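Local coordinates for protein putative Glycerophosphoryl diester phosphodiesterase (PDB 3L12) that belongs to the glycerophosphoryl diester phosphodiesterase family, with a TIM-barrel fold that carries a bound magnesium ion, at residues V17-H23 against V290-D296; A72-D76 against L100-D106; A164-A168 against C196-A200; S236-A242 against E263-L269. All coordinates share one frame; numbering follows the deposited sequence. Where two conformers were deposited one is given.

Overall arrangement
The chain enters the barrel along 17-23 and leaves it along 290-296. Contact 1 pairs the first and last barrel strands, so it closes a loop of 266 residues that contains the other three contacts. Within it, contacts 2, 3 and 4 follow in series, none crossing another. Contact 2 (72-76 with 100-106) joins two loop segments lying beside helix 110-114. Contacts 3 (164-168 with 196-200) and 4 (236-242 with 263-269) each pack one helix of the barrel's outer layer against the next. Contacts 2 and 4 lie on opposite sides of the chain's centre, their own centres about 39 Å apart. Contact 4 touches contact 1 through His265 and Asp291.

Contact 1: V17-H23 against V290-D296; sequences VVRVIGH and VDGIVTD
At the edge of the His23 imidazole, within the ring plane, ND1 donates to Asp296 OD1 at 2.8 Å. The carboxylate is met on its syn side and turned 51° from the ring. At the other nitrogen, NE2 bonds an unidentified ligand, and the magnesium ion held by Glu50, Asp52 and Glu149 lies about 4 Å from the nearest atom of the side chain. Val294 CG1 meets the ring obliquely, 3.6 Å from His23 CD2. The Arg19 guanidinium has Val17 CG1 over one face, offset toward the rim, while its NE and NH1 bond the backbone oxygens of Arg12 and Trp312. With CG anti to the backbone N (chi1 -168°), His23 lies alongside Asp296, whose OD2 is gripped by Arg27 and Asn277. The backbones run parallel, first barrel strand beside last, which closes the eight-stranded TIM barrel. Bonds alternate along the seam: Ile293 N to Arg19 O at 2.9 Å, Ile21 N to Ile293 O at 2.8 Å and nearly straight (176°), then Thr295 N to Ile21 O at 2.9 Å. Val20 and Thr295 share the face packed by helix 298-307, where Val20 CG1 meets Thr295 CG2 at 4.0 Å. On the other face Ile21 CB lies 3.8 Å from Val294 CG2. Beyond the strands' starts, one water donates to both Val17 O and Val290 O.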
loop_
_atom_site.group_PDB
_atom_site.type_symbol
_atom_site.label_atom_id
_atom_site.label_comp_id
_atom_site.label_asym_id
_atom_site.label_seq_id
_atom_site.Cartn_x
_atom_site.Cartn_y
_atom_site.Cartn_z
ATOM N N VAL A 17 17.423 14.731 -8.402
ATOM C CA VAL A 17 16.577 14.259 -7.303
ATOM C C VAL A 17 15.492 15.233 -6.854
ATOM O O VAL A 17 15.753 16.438 -6.671
ATOM C CB VAL A 17 17.455 14.008 -6.059
ATOM C CG1 VAL A 17 16.618 13.750 -4.786
ATOM C CG2 VAL A 17 18.380 12.824 -6.292
ATOM N N VAL A 18 14.269 14.711 -6.757
ATOM C CA VAL A 18 13.160 15.347 -6.125
ATOM C C VAL A 18 12.755 14.401 -4.981
ATOM O O VAL A 18 12.444 13.228 -5.190
ATOM C CB VAL A 18 11.968 15.619 -7.064
ATOM C CG1 VAL A 18 10.806 16.269 -6.249
ATOM C CG2 VAL A 18 12.413 16.476 -8.199
ATOM N N ARG A 19 12.745 14.931 -3.768
ATOM C CA ARG A 19 12.399 14.109 -2.607
ATOM C C ARG A 19 10.902 13.804 -2.595
ATOM O O ARG A 19 10.087 14.614 -3.114
ATOM C CB ARG A 19 12.792 14.792 -1.285
ATOM C CG ARG A 19 14.252 15.177 -1.172
ATOM C CD ARG A 19 15.186 14.002 -1.293
ATOM N NE ARG A 19 16.557 14.527 -1.257
ATOM C CZ ARG A 19 17.645 13.779 -1.247
ATOM N NH1 ARG A 19 17.562 12.473 -1.276
ATOM N NH2 ARG A 19 18.838 14.355 -1.197
ATOM N N VAL A 20 10.578 12.640 -2.030
ATOM C CA VAL A 20 9.176 12.160 -1.912
ATOM C C VAL A 20 8.860 12.040 -0.423
ATOM O O VAL A 20 9.491 11.289 0.304
ATOM C CB VAL A 20 8.904 10.862 -2.651
ATOM C CG1 VAL A 20 7.428 10.401 -2.473
ATOM C CG2 VAL A 20 9.205 11.027 -4.185
ATOM N N ILE A 21 7.898 12.855 0.019
ATOM C CA ILE A 21 7.478 12.879 1.412
ATOM C C ILE A 21 6.072 12.285 1.491
ATOM O O ILE A 21 5.154 12.767 0.862
ATOM C CB ILE A 21 7.566 14.246 2.047
ATOM C CG1 ILE A 21 8.979 14.872 1.920
ATOM C CG2 ILE A 21 7.160 14.182 3.579
ATOM C CD1 ILE A 21 9.167 15.756 0.695
ATOM N N GLY A 22 5.942 11.235 2.312
ATOM C CA GLY A 22 4.687 10.517 2.493
ATOM C C GLY A 22 3.727 11.268 3.370
ATOM O O GLY A 22 3.997 11.436 4.572
ATOM N N HIS A 23 2.644 11.801 2.790
ATOM C CA HIS A 23 1.688 12.630 3.553
ATOM C C HIS A 23 0.873 11.766 4.540
ATOM O O HIS A 23 0.094 10.874 4.129
ATOM C CB HIS A 23 0.765 13.365 2.599
ATOM C CG HIS A 23 -0.039 14.426 3.264
ATOM N ND1 HIS A 23 -1.416 14.487 3.142
ATOM C CD2 HIS A 23 0.322 15.444 4.073
ATOM C CE1 HIS A 23 -1.853 15.554 3.816
ATOM N NE2 HIS A 23 -0.817 16.128 4.404
ATOM N N VAL A 290 11.194 22.260 -7.299
ATOM C CA VAL A 290 11.045 22.107 -5.856
ATOM C C VAL A 290 11.989 21.013 -5.397
ATOM O O VAL A 290 12.330 20.064 -6.170
ATOM C CB VAL A 290 9.570 21.792 -5.428
ATOM C CG1 VAL A 290 8.628 22.942 -5.795
ATOM C CG2 VAL A 290 9.080 20.443 -6.028
ATOM N N ASP A 291 12.396 21.124 -4.146
ATOM C CA ASP A 291 13.275 20.138 -3.545
ATOM C C ASP A 291 12.530 18.842 -3.275
ATOM O O ASP A 291 13.135 17.766 -3.370
ATOM C CB ASP A 291 13.829 20.656 -2.241
ATOM C CG ASP A 291 14.749 21.821 -2.453
ATOM O OD1 ASP A 291 14.251 22.971 -2.415
ATOM O OD2 ASP A 291 15.918 21.577 -2.711
ATOM N N GLY A 292 11.247 18.940 -2.986
ATOM C CA GLY A 292 10.472 17.744 -2.647
ATOM C C GLY A 292 8.984 17.956 -2.768
ATOM O O GLY A 292 8.517 19.091 -2.805
ATOM N N ILE A 293 8.290 16.818 -2.858
ATOM C CA ILE A 293 6.848 16.730 -3.004
ATOM C C ILE A 293 6.231 15.867 -1.933
ATOM O O ILE A 293 6.660 14.700 -1.738
ATOM C CB ILE A 293 6.508 16.106 -4.372
ATOM C CG1 ILE A 293 6.966 17.012 -5.478
ATOM C CG2 ILE A 293 4.999 15.876 -4.536
ATOM C CD1 ILE A 293 6.885 16.341 -6.893
ATOM N N VAL A 294 5.315 16.460 -1.163
ATOM C CA VAL A 294 4.529 15.780 -0.179
ATOM C C VAL A 294 3.296 15.298 -0.922
ATOM O O VAL A 294 2.554 16.081 -1.533
ATOM C CB VAL A 294 4.118 16.729 0.983
ATOM C CG1 VAL A 294 3.285 16.007 2.023
ATOM C CG2 VAL A 294 5.378 17.348 1.617
ATOM N N THR A 295 3.053 13.992 -0.805
ATOM C CA THR A 295 1.998 13.311 -1.559
ATOM C C THR A 295 1.241 12.230 -0.739
ATOM O O THR A 295 1.801 11.509 0.060
ATOM C CB THR A 295 2.570 12.680 -2.860
ATOM O OG1 THR A 295 1.489 12.147 -3.681
ATOM C CG2 THR A 295 3.644 11.582 -2.520
ATOM N N ASP A 296 -0.060 12.099 -1.024
ATOM C CA ASP A 296 -0.863 11.000 -0.529
ATOM C C ASP A 296 -0.628 9.668 -1.276
ATOM O O ASP A 296 -1.036 8.583 -0.799
ATOM C CB ASP A 296 -2.364 11.349 -0.642
ATOM C CG ASP A 296 -2.762 12.517 0.260
ATOM O OD1 ASP A 296 -2.357 12.506 1.409
ATOM O OD2 ASP A 296 -3.508 13.410 -0.184
HETATM O O HOH W 1 14.842 19.049 -6.738
#

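Contact 2: A72-D76 against L100-D106; sequences AMTRD and LDVGGLD
Arg75 lays its guanidinium over the Asp101 carboxylate, the two flat groups stacked with planes 18° apart. The side chains run side by side in the same direction, and NH2 comes 3.5 Å from Asp101 OD1. That oxygen sits well out of the guanidinium plane, so the salt bridge acts through charge alone. The N-H groups point to other partners: NH2 bonds Leu121 O, NH1 bonds Thr122 OG1, and at the in-plane edge a water accepts from NH2. The same water accepts from Gly104 N. A bend at chi3 (-76°) turns the end of Arg75 back across the loop 100-106. Asp101 is held in turn by Gly123 N on OD2 and Ile124 N on OD1, and OD1 also receives Gly103 N at 3.0 Å, an Asx turn. At the same two residues, Arg75 and Asp101, the backbones form a single antiparallel hydrogen-bonded pair: Arg75 N to Asp101 O at 2.9 Å and Asp101 N to Arg75 O at 2.8 Å. Farther along, Asp106 N reaches Ala72 O at 2.9 Å. Apolar contacts flank this frame: Thr74 CG2 meets Leu100 CD1 at 3.9 Å, and Leu105 packs on Arg303 of the second subunit. Because the charges pair face to face, neither group spends its hydrogen bonds on the other; each bonds instead within residues 121-124, which both loops therefore share as a partner.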
loop_
_atom_site.group_PDB
_atom_site.type_symbol
_atom_site.label_atom_id
_atom_site.label_comp_id
_atom_site.label_asym_id
_atom_site.label_seq_id
_atom_site.Cartn_x
_atom_site.Cartn_y
_atom_site.Cartn_z
ATOM N N ALA A 72 -15.706 11.376 9.598
ATOM C CA ALA A 72 -15.410 10.549 8.405
ATOM C C ALA A 72 -14.303 9.513 8.618
ATOM O O ALA A 72 -14.160 8.602 7.796
ATOM C CB ALA A 72 -14.992 11.490 7.187
HETATM N N MSE A 73 -13.509 9.618 9.681
HETATM C CA MSE A 73 -12.428 8.669 9.890
HETATM C C MSE A 73 -12.444 8.018 11.268
HETATM O O MSE A 73 -11.460 7.357 11.634
HETATM C CB MSE A 73 -11.037 9.308 9.659
HETATM C CG MSE A 73 -10.552 10.265 10.754
HETATM SE SE MSE A 73 -8.845 11.184 10.347
HETATM C CE MSE A 73 -9.410 11.677 8.594
ATOM N N THR A 74 -13.518 8.218 12.034
ATOM C CA THR A 74 -13.557 7.752 13.401
ATOM C C THR A 74 -14.775 6.966 13.771
ATOM O O THR A 74 -15.911 7.393 13.517
ATOM C CB THR A 74 -13.470 8.974 14.359
ATOM O OG1 THR A 74 -12.473 9.935 13.943
ATOM C CG2 THR A 74 -13.135 8.552 15.771
ATOM N N ARG A 75 -14.525 5.789 14.350
ATOM C CA ARG A 75 -15.609 4.954 14.839
ATOM C C ARG A 75 -15.552 4.851 16.337
ATOM O O ARG A 75 -14.450 4.902 16.980
ATOM C CB ARG A 75 -15.558 3.559 14.249
ATOM C CG ARG A 75 -16.014 3.441 12.827
ATOM C CD ARG A 75 -15.560 2.166 12.135
ATOM N NE ARG A 75 -14.156 2.238 11.766
ATOM C CZ ARG A 75 -13.411 1.193 11.409
ATOM N NH1 ARG A 75 -13.864 -0.046 11.471
ATOM N NH2 ARG A 75 -12.162 1.390 11.001
ATOM N N ASP A 76 -16.746 4.685 16.921
ATOM C CA ASP A 76 -16.921 4.517 18.340
ATOM C C ASP A 76 -16.486 3.133 18.857
ATOM O O ASP A 76 -16.010 2.295 18.113
ATOM C CB ASP A 76 -18.368 4.890 18.742
ATOM C CG ASP A 76 -19.447 3.934 18.204
ATOM O OD1 ASP A 76 -19.135 2.741 17.961
ATOM O OD2 ASP A 76 -20.630 4.364 18.113
ATOM N N LEU A 100 -11.283 4.802 20.514
ATOM C CA LEU A 100 -11.849 4.955 19.167
ATOM C C LEU A 100 -11.060 4.286 18.072
ATOM O O LEU A 100 -9.888 3.978 18.225
ATOM C CB LEU A 100 -12.023 6.432 18.861
ATOM C CG LEU A 100 -12.756 7.276 19.926
ATOM C CD1 LEU A 100 -12.673 8.773 19.589
ATOM C CD2 LEU A 100 -14.191 6.810 20.096
ATOM N N ASP A 101 -11.720 4.103 16.940
ATOM C CA ASP A 101 -11.074 3.415 15.808
ATOM C C ASP A 101 -10.851 4.352 14.622
ATOM O O ASP A 101 -11.803 4.910 14.065
ATOM C CB ASP A 101 -11.945 2.241 15.399
ATOM C CG ASP A 101 -11.213 1.170 14.591
ATOM O OD1 ASP A 101 -10.187 1.427 13.929
ATOM O OD2 ASP A 101 -11.677 -0.012 14.632
ATOM N N VAL A 102 -9.582 4.487 14.208
ATOM C CA VAL A 102 -9.178 5.342 13.093
ATOM C C VAL A 102 -8.570 4.486 11.953
ATOM O O VAL A 102 -7.801 4.978 11.130
ATOM C CB VAL A 102 -8.289 6.491 13.580
ATOM C CG1 VAL A 102 -9.031 7.319 14.590
ATOM C CG2 VAL A 102 -6.912 5.936 14.130
ATOM N N GLY A 103 -8.983 3.229 11.863
ATOM C CA GLY A 103 -8.422 2.327 10.842
ATOM C C GLY A 103 -8.947 2.450 9.428
ATOM O O GLY A 103 -8.448 1.763 8.540
ATOM N N GLY A 104 -9.919 3.302 9.198
ATOM C CA GLY A 104 -10.434 3.458 7.857
ATOM C C GLY A 104 -11.250 4.692 7.762
ATOM O O GLY A 104 -11.407 5.447 8.716
ATOM N N LEU A 105 -11.788 4.837 6.562
ATOM C CA LEU A 105 -12.614 5.982 6.231
ATOM C C LEU A 105 -14.044 5.526 5.879
ATOM O O LEU A 105 -14.262 4.427 5.364
ATOM C CB LEU A 105 -12.074 6.684 5.012
ATOM C CG LEU A 105 -10.713 7.370 5.188
ATOM C CD1 LEU A 105 -10.240 8.019 3.833
ATOM C CD2 LEU A 105 -10.768 8.362 6.306
ATOM N N ASP A 106 -14.996 6.404 6.159
ATOM C CA ASP A 106 -16.407 6.236 5.794
ATOM C C ASP A 106 -16.584 6.589 4.324
ATOM O O ASP A 106 -16.584 7.775 3.918
ATOM C CB ASP A 106 -17.281 7.133 6.691
ATOM C CG ASP A 106 -18.766 6.919 6.492
ATOM O OD1 ASP A 106 -19.205 6.285 5.478
ATOM O OD2 ASP A 106 -19.511 7.466 7.336
HETATM O O HOH W 2 -12.099 4.357 11.258
#

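Contact 3: A164-A168 against C196-A200; sequences AEMVA and CRRQA
Gln199 NE2 makes the hydrogen bond of this contact, donating to Ala164 O at 3.1 Å and nearly straight at 172°. The acceptor lies in the plane of the amide, while the donor is tilted modestly from the plane of the Ala164 carbonyl. Ala164 O already takes the helical bond from Ala168 N at 3.0 Å, and the two donors approach from opposite faces of the carbonyl plane. NE2 also bonds Glu195 OE2, one turn back on its own helix, so two partners fix the rotation of the amide. Its oxygen is then turned toward Ala168, with Gln199 OE1 3.3 Å from Ala168 CA and 3.4 Å from Ala168 CB. The van der Waals contacts centre on Val167, which points at the other helix. With CG1 anti to the backbone N (chi1 171°), that methyl lies 3.6 Å from Gln199 CD and 3.9 Å from Cys196 CA. The second branch, CG2, meets Cys196 SG at 4.0 Å. Gln199 is extended beyond CG, and its chain passes obliquely over Val167 to reach the neighbouring backbone. The two segments belong to consecutive outer helices of the TIM barrel, 160-176 and 190-199, linked through strand 183-187. Val167 and Cys196 also rest on Leu150 of strand 145-150, so the inner side of the contact adjoins the barrel wall, while Leu171 of helix 160-176 extends the packing past Gln199 to Ala200, where helix 190-199 ends.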
loop_
_atom_site.group_PDB
_atom_site.type_symbol
_atom_site.label_atom_id
_atom_site.label_comp_id
_atom_site.label_asym_id
_atom_site.label_seq_id
_atom_site.Cartn_x
_atom_site.Cartn_y
_atom_site.Cartn_z
ATOM N N ALA A 164 3.977 26.841 24.791
ATOM C CA ALA A 164 5.390 26.513 25.058
ATOM C C ALA A 164 5.491 25.076 25.577
ATOM O O ALA A 164 6.460 24.355 25.292
ATOM C CB ALA A 164 6.021 27.482 26.089
ATOM N N GLU A 165 4.496 24.674 26.370
ATOM C CA GLU A 165 4.429 23.319 26.906
ATOM C C GLU A 165 4.276 22.295 25.780
ATOM O O GLU A 165 4.828 21.206 25.846
ATOM C CB GLU A 165 3.291 23.169 27.889
ATOM C CG GLU A 165 3.558 23.831 29.253
ATOM C CD GLU A 165 2.295 23.961 30.093
ATOM O OE1 GLU A 165 1.286 23.316 29.754
ATOM O OE2 GLU A 165 2.321 24.715 31.079
HETATM N N MSE A 166 3.502 22.636 24.763
HETATM C CA MSE A 166 3.335 21.727 23.597
HETATM C C MSE A 166 4.692 21.465 22.970
HETATM O O MSE A 166 5.094 20.326 22.740
HETATM C CB MSE A 166 2.396 22.320 22.568
HETATM C CG MSE A 166 2.457 21.559 21.231
HETATM SE SE MSE A 166 1.042 22.025 20.039
HETATM C CE MSE A 166 1.179 20.410 19.126
ATOM N N VAL A 167 5.406 22.555 22.688
ATOM C CA VAL A 167 6.721 22.460 22.085
ATOM C C VAL A 167 7.646 21.612 22.962
ATOM O O VAL A 167 8.292 20.684 22.476
ATOM C CB VAL A 167 7.311 23.863 21.780
ATOM C CG1 VAL A 167 8.821 23.747 21.353
ATOM C CG2 VAL A 167 6.521 24.551 20.695
ATOM N N ALA A 168 7.634 21.844 24.254
ATOM C CA ALA A 168 8.525 21.104 25.153
ATOM C C ALA A 168 8.205 19.601 25.192
ATOM O O ALA A 168 9.124 18.750 25.294
ATOM C CB ALA A 168 8.480 21.707 26.569
ATOM N N CYS A 196 9.792 26.987 18.822
ATOM C CA CYS A 196 10.610 25.784 18.561
ATOM C C CYS A 196 12.108 26.125 18.487
ATOM O O CYS A 196 12.943 25.400 19.008
ATOM C CB CYS A 196 10.207 25.134 17.250
ATOM S SG CYS A 196 8.548 24.389 17.251
ATOM N N ARG A 197 12.422 27.192 17.771
ATOM C CA ARG A 197 13.787 27.605 17.534
ATOM C C ARG A 197 14.444 28.003 18.839
ATOM O O ARG A 197 15.616 27.736 19.045
ATOM C CB ARG A 197 13.847 28.768 16.545
ATOM C CG ARG A 197 15.253 29.128 16.142
ATOM C CD ARG A 197 15.349 30.270 15.161
ATOM N NE ARG A 197 14.495 30.026 13.993
ATOM C CZ ARG A 197 13.308 30.594 13.765
ATOM N NH1 ARG A 197 12.798 31.508 14.595
ATOM N NH2 ARG A 197 12.628 30.278 12.665
ATOM N N ARG A 198 13.693 28.658 19.715
ATOM C CA ARG A 198 14.245 29.008 21.023
ATOM C C ARG A 198 14.459 27.784 21.905
ATOM O O ARG A 198 15.457 27.734 22.640
ATOM C CB ARG A 198 13.392 30.065 21.743
ATOM C CG ARG A 198 13.535 31.442 21.158
ATOM C CD ARG A 198 12.794 32.462 22.046
ATOM N NE ARG A 198 11.359 32.240 21.987
ATOM C CZ ARG A 198 10.541 32.714 21.046
ATOM N NH1 ARG A 198 11.003 33.444 20.037
ATOM N NH2 ARG A 198 9.247 32.416 21.101
ATOM N N GLN A 199 13.557 26.811 21.860
ATOM C CA GLN A 199 13.740 25.600 22.655
ATOM C C GLN A 199 14.664 24.526 22.030
ATOM O O GLN A 199 15.188 23.690 22.767
ATOM C CB GLN A 199 12.394 24.939 22.980
ATOM C CG GLN A 199 11.493 25.722 23.903
ATOM C CD GLN A 199 10.304 24.922 24.388
ATOM O OE1 GLN A 199 10.401 23.709 24.637
ATOM N NE2 GLN A 199 9.160 25.586 24.483
ATOM N N ALA A 200 14.874 24.582 20.715
ATOM C CA ALA A 200 15.629 23.552 19.983
ATOM C C ALA A 200 16.271 24.158 18.740
ATOM O O ALA A 200 15.885 23.837 17.628
ATOM C CB ALA A 200 14.695 22.411 19.618
#

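Contact 4: S236-A242 against E263-L269; sequences SLPQAVA and EAHDLGL
Pro238 CB is wedged between two leucine methyls and an alanine: it lies 3.8 Å from Leu267 CD1, 4.0 Å from Ala264 CB and 4.3 Å from Leu269 CD1. Leu269 CD1 also presses toward the helix backbone, 3.3 Å from Pro238 O, and reaches Val241 CG1. One turn on from Pro238, Ala242 CB meets Leu267 CB at 4.2 Å. On the barrel side of this patch is Trp249 of strand 248-251, touched by Pro238, Val241 and Ala264. The segments come from helices 237-244 and 258-266, consecutive helices of the outer layer of the TIM barrel, joined through that same strand. Helix 258-266 ends here in a Schellman motif: Gly268 has positive phi (83°), Gly268 N bonds back to His265 O, and Leu269 N bonds to Ala264 O. This turn brings Leu267 and Leu269, from the two sides of Gly268, against the same neighbouring helix before the chain enters strand 270-273. Farther out, Gln239 crosses Leu267 at about a right angle, its NE2 3.5 Å from Leu267 CD2. At the polar edge Glu263 stretches, with CG anti to the backbone N (chi1 -175°), past the Pro238 ring to the start of the opposing helix. There Ser236 OG donates to Glu263 OE2 at 2.7 Å, coming from above the carboxylate plane. Ser236 is the N-cap of helix 237-244, and the same OG accepts from Gln239 N at 3.1 Å, so the carboxylate holds the hydroxyl that caps the helix.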
loop_
_atom_site.group_PDB
_atom_site.type_symbol
_atom_site.label_atom_id
_atom_site.label_comp_id
_atom_site.label_asym_id
_atom_site.label_seq_id
_atom_site.Cartn_x
_atom_site.Cartn_y
_atom_site.Cartn_z
ATOM N N SER A 236 7.600 38.984 -0.022
ATOM C CA SER A 236 7.170 37.685 -0.550
ATOM C C SER A 236 7.168 36.652 0.549
ATOM O O SER A 236 7.786 36.830 1.592
ATOM C CB SER A 236 8.070 37.210 -1.689
ATOM O OG SER A 236 9.382 36.889 -1.247
ATOM N N LEU A 237 6.461 35.554 0.310
ATOM C CA LEU A 237 6.444 34.459 1.271
ATOM C C LEU A 237 7.892 33.961 1.523
ATOM O O LEU A 237 8.287 33.875 2.681
ATOM C CB LEU A 237 5.439 33.356 0.862
ATOM C CG LEU A 237 3.972 33.666 1.198
ATOM C CD1 LEU A 237 2.958 32.678 0.607
ATOM C CD2 LEU A 237 3.767 33.748 2.732
ATOM N N PRO A 238 8.692 33.666 0.462
ATOM C CA PRO A 238 10.068 33.261 0.690
ATOM C C PRO A 238 10.871 34.233 1.537
ATOM O O PRO A 238 11.619 33.786 2.418
ATOM C CB PRO A 238 10.672 33.219 -0.722
ATOM C CG PRO A 238 9.595 33.123 -1.635
ATOM C CD PRO A 238 8.316 33.469 -0.954
ATOM N N GLN A 239 10.720 35.543 1.267
ATOM C CA GLN A 239 11.419 36.543 2.038
ATOM C C GLN A 239 10.923 36.508 3.477
ATOM O O GLN A 239 11.721 36.555 4.385
ATOM C CB GLN A 239 11.271 37.953 1.433
ATOM C CG GLN A 239 12.143 38.991 2.130
ATOM C CD GLN A 239 13.634 38.616 2.126
ATOM O OE1 GLN A 239 14.167 38.142 3.141
ATOM N NE2 GLN A 239 14.283 38.756 0.976
ATOM N N ALA A 240 9.616 36.423 3.684
ATOM C CA ALA A 240 9.046 36.398 5.023
ATOM C C ALA A 240 9.587 35.221 5.844
ATOM O O ALA A 240 9.882 35.347 7.038
ATOM C CB ALA A 240 7.514 36.326 4.947
ATOM N N VAL A 241 9.694 34.062 5.190
ATOM C CA VAL A 241 10.203 32.853 5.846
ATOM C C VAL A 241 11.710 32.973 6.151
ATOM O O VAL A 241 12.126 32.682 7.274
ATOM C CB VAL A 241 9.899 31.595 4.987
ATOM C CG1 VAL A 241 10.629 30.389 5.519
ATOM C CG2 VAL A 241 8.404 31.356 4.958
ATOM N N ALA A 242 12.511 33.423 5.187
ATOM C CA ALA A 242 13.951 33.620 5.428
ATOM C C ALA A 242 14.132 34.626 6.568
ATOM O O ALA A 242 14.931 34.407 7.495
ATOM C CB ALA A 242 14.677 34.113 4.164
ATOM N N GLU A 263 13.384 32.184 -6.274
ATOM C CA GLU A 263 13.568 33.247 -5.266
ATOM C C GLU A 263 13.901 32.629 -3.899
ATOM O O GLU A 263 14.806 33.089 -3.187
ATOM C CB GLU A 263 12.322 34.123 -5.120
ATOM C CG GLU A 263 12.522 35.307 -4.159
ATOM C CD GLU A 263 11.284 36.133 -3.967
ATOM O OE1 GLU A 263 10.268 35.870 -4.644
ATOM O OE2 GLU A 263 11.309 37.050 -3.101
ATOM N N ALA A 264 13.165 31.577 -3.554
ATOM C CA ALA A 264 13.392 30.851 -2.304
ATOM C C ALA A 264 14.786 30.204 -2.301
ATOM O O ALA A 264 15.476 30.279 -1.316
ATOM C CB ALA A 264 12.275 29.810 -2.068
ATOM N N HIS A 265 15.204 29.560 -3.385
ATOM C CA HIS A 265 16.540 28.968 -3.465
ATOM C C HIS A 265 17.660 30.003 -3.358
ATOM O O HIS A 265 18.686 29.752 -2.719
ATOM C CB HIS A 265 16.732 28.192 -4.754
ATOM C CG HIS A 265 16.002 26.900 -4.744
ATOM N ND1 HIS A 265 15.596 26.256 -5.893
ATOM C CD2 HIS A 265 15.532 26.162 -3.705
ATOM C CE1 HIS A 265 14.984 25.132 -5.558
ATOM N NE2 HIS A 265 14.887 25.077 -4.241
ATOM N N ASP A 266 17.450 31.132 -4.002
ATOM C CA ASP A 266 18.368 32.265 -3.895
ATOM C C ASP A 266 18.528 32.730 -2.429
ATOM O O ASP A 266 19.600 33.176 -2.039
ATOM C CB ASP A 266 17.854 33.440 -4.721
ATOM C CG ASP A 266 18.072 33.276 -6.229
ATOM O OD1 ASP A 266 18.943 32.482 -6.699
ATOM O OD2 ASP A 266 17.352 33.997 -6.961
ATOM N N LEU A 267 17.455 32.656 -1.641
ATOM C CA LEU A 267 17.484 33.016 -0.212
ATOM C C LEU A 267 18.037 31.884 0.658
ATOM O O LEU A 267 18.082 32.018 1.868
ATOM C CB LEU A 267 16.091 33.425 0.262
ATOM C CG LEU A 267 15.535 34.738 -0.278
ATOM C CD1 LEU A 267 14.040 34.885 -0.093
ATOM C CD2 LEU A 267 16.279 35.938 0.382
ATOM N N GLY A 268 18.435 30.779 0.046
ATOM C CA GLY A 268 18.991 29.626 0.754
ATOM C C GLY A 268 17.973 28.655 1.355
ATOM O O GLY A 268 18.340 27.834 2.191
ATOM N N LEU A 269 16.709 28.763 0.954
ATOM C CA LEU A 269 15.647 27.910 1.540
ATOM C C LEU A 269 15.452 26.654 0.737
ATOM O O LEU A 269 15.772 26.609 -0.462
ATOM C CB LEU A 269 14.318 28.670 1.569
ATOM C CG LEU A 269 14.250 29.987 2.313
ATOM C CD1 LEU A 269 12.972 30.799 2.032
ATOM C CD2 LEU A 269 14.449 29.740 3.828
#